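Local coordinates for novel antigen receptor (Ginglymostoma cirratum, PDB 4Q97), which serves as the heavy-chain-only antibody IgNAR of sharks, whose first constant domain, described here, probably helps pair its two chains, at residues 30-35 with 74-79. Numbering follows the deposited sequence.
Sequences QLVCLI and ASLLKV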
loop_
_atom_site.group_PDB
_atom_site.type_symbol
_atom_site.label_atom_id
_atom_site.label_comp_id
_atom_site.label_asym_id
_atom_site.label_seq_id
_atom_site.Cartn_x
_atom_site.Cartn_y
_atom_site.Cartn_z
ATOM N N GLN A 30 -2.041 -10.099 4.272
ATOM C CA GLN A 30 -1.618 -9.132 3.261
ATOM C C GLN A 30 -0.425 -8.319 3.745
ATOM O O GLN A 30 -0.457 -7.711 4.824
ATOM C CB GLN A 30 -2.780 -8.208 2.872
ATOM C CG GLN A 30 -2.535 -7.343 1.639
ATOM C CD GLN A 30 -2.951 -8.008 0.338
ATOM O OE1 GLN A 30 -3.182 -9.226 0.288
ATOM N NE2 GLN A 30 -3.049 -7.203 -0.721
ATOM N N LEU A 31 0.630 -8.338 2.937
ATOM C CA LEU A 31 1.814 -7.531 3.180
ATOM C C LEU A 31 1.933 -6.487 2.089
ATOM O O LEU A 31 1.714 -6.780 0.914
ATOM C CB LEU A 31 3.077 -8.390 3.218
ATOM C CG LEU A 31 3.181 -9.502 4.259
ATOM C CD1 LEU A 31 4.594 -10.059 4.261
ATOM C CD2 LEU A 31 2.808 -9.014 5.649
ATOM N N VAL A 32 2.269 -5.266 2.488
ATOM C CA VAL A 32 2.451 -4.174 1.549
ATOM C C VAL A 32 3.891 -3.682 1.624
ATOM O O VAL A 32 4.357 -3.236 2.678
ATOM C CB VAL A 32 1.479 -3.002 1.822
ATOM C CG1 VAL A 32 1.734 -1.851 0.857
ATOM C CG2 VAL A 32 0.033 -3.462 1.715
ATOM N N CYS A 33 4.596 -3.776 0.504
ATOM C CA CYS A 33 5.889 -3.121 0.393
ATOM C C CYS A 33 5.689 -1.750 -0.249
ATOM O O CYS A 33 5.587 -1.626 -1.470
ATOM C CB CYS A 33 6.876 -3.983 -0.397
ATOM S SG CYS A 33 8.547 -3.310 -0.490
ATOM N N LEU A 34 5.607 -0.726 0.596
ATOM C CA LEU A 34 5.469 0.643 0.127
ATOM C C LEU A 34 6.804 1.252 -0.251
ATOM O O LEU A 34 7.728 1.291 0.562
ATOM C CB LEU A 34 4.809 1.521 1.178
ATOM C CG LEU A 34 4.313 2.811 0.545
ATOM C CD1 LEU A 34 3.206 2.511 -0.456
ATOM C CD2 LEU A 34 3.833 3.733 1.637
ATOM N N ILE A 35 6.875 1.739 -1.487
ATOM C CA ILE A 35 8.073 2.339 -2.062
ATOM C C ILE A 35 7.710 3.734 -2.582
ATOM O O ILE A 35 7.070 3.863 -3.626
ATOM C CB ILE A 35 8.589 1.511 -3.257
ATOM C CG1 ILE A 35 8.666 0.020 -2.911
ATOM C CG2 ILE A 35 9.937 2.046 -3.720
ATOM C CD1 ILE A 35 8.733 -0.894 -4.123
ATOM N N ALA A 74 3.187 0.507 -4.715
ATOM C CA ALA A 74 3.066 -0.516 -3.687
ATOM C C ALA A 74 3.241 -1.892 -4.310
ATOM O O ALA A 74 2.744 -2.155 -5.412
ATOM C CB ALA A 74 1.722 -0.408 -2.983
ATOM N N SER A 75 3.974 -2.756 -3.613
ATOM C CA SER A 75 4.070 -4.157 -3.995
ATOM C C SER A 75 3.277 -4.997 -3.003
ATOM O O SER A 75 3.531 -4.959 -1.794
ATOM C CB SER A 75 5.525 -4.622 -4.061
ATOM O OG SER A 75 5.602 -5.919 -4.631
ATOM N N LEU A 76 2.319 -5.754 -3.528
ATOM C CA LEU A 76 1.341 -6.463 -2.711
ATOM C C LEU A 76 1.541 -7.973 -2.713
ATOM O O LEU A 76 1.461 -8.613 -3.761
ATOM C CB LEU A 76 -0.068 -6.137 -3.205
ATOM C CG LEU A 76 -0.592 -4.756 -2.835
ATOM C CD1 LEU A 76 -1.691 -4.307 -3.787
ATOM C CD2 LEU A 76 -1.082 -4.794 -1.399
ATOM N N LEU A 77 1.790 -8.531 -1.531
ATOM C CA LEU A 77 1.946 -9.968 -1.377
ATOM C C LEU A 77 0.899 -10.537 -0.427
ATOM O O LEU A 77 0.737 -10.055 0.702
ATOM C CB LEU A 77 3.359 -10.323 -0.901
ATOM C CG LEU A 77 3.649 -11.779 -0.502
ATOM C CD1 LEU A 77 3.705 -12.704 -1.710
ATOM C CD2 LEU A 77 4.942 -11.874 0.291
ATOM N N LYS A 78 0.180 -11.553 -0.905
ATOM C CA LYS A 78 -0.703 -12.340 -0.052
ATOM C C LYS A 78 0.096 -13.536 0.424
ATOM O O LYS A 78 0.566 -14.338 -0.392
ATOM C CB LYS A 78 -1.930 -12.839 -0.817
ATOM C CG LYS A 78 -2.450 -11.911 -1.899
ATOM C CD LYS A 78 -3.612 -12.563 -2.626
ATOM C CE LYS A 78 -3.571 -12.287 -4.122
ATOM N NZ LYS A 78 -4.306 -13.338 -4.887
ATOM N N VAL A 79 0.270 -13.650 1.736
ATOM C CA VAL A 79 0.940 -14.816 2.300
ATOM C C VAL A 79 -0.046 -15.699 3.069
ATOM O O VAL A 79 -0.817 -15.203 3.889
ATOM C CB VAL A 79 2.212 -14.445 3.123
ATOM C CG1 VAL A 79 2.386 -12.937 3.227
ATOM C CG2 VAL A 79 2.221 -15.091 4.502
#
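The carbonyl oxygen of S75 accepts the backbone N-H of C33 (N to O 2.8 Å), and the CA-H of V32 adds a weaker contact to the same oxygen. L77 O accepts L31 N at 2.8 Å and has the CA-H of Q30 as a further, weaker contact. Return bonds from S75 N to C33 O and from L77 N to L31 O close the two hydrogen-bonded pairs, C33 with S75 and L31 with L77. These antiparallel neighbours are the central strands of the four-stranded sheet of a C1-set immunoglobulin sandwich. On the face turned to the other sheet, C33 CB and S75 CB stand 4.0 Å apart. With SG anti to the backbone N (chi1 -176°), C33 forms the intersheet disulfide with C92 beside W47, while S75 OG is hydrogen-bonded to W47 NE1 and T60 OG1. Farther along this face, the V79 side chain crosses that of L31, its CG1 3.7 Å from L31 CG, and both residues touch Y90. On the opposite face, V32 and L76 lie side by side, CG2 to CD2 3.6 Å. The Q30 chain, bent at chi2 (89°), crosses L76 with NE2 3.2 Å from its CD2, and sets OE1 3.5 Å from K78 CG. A74 CB sits 4.1 Å from both V32 CG1 and L34 CD1. L34 of the second subunit packs on Q30, V32 and L76, and K78 NZ is hydrogen-bonded to S67 OG of that subunit.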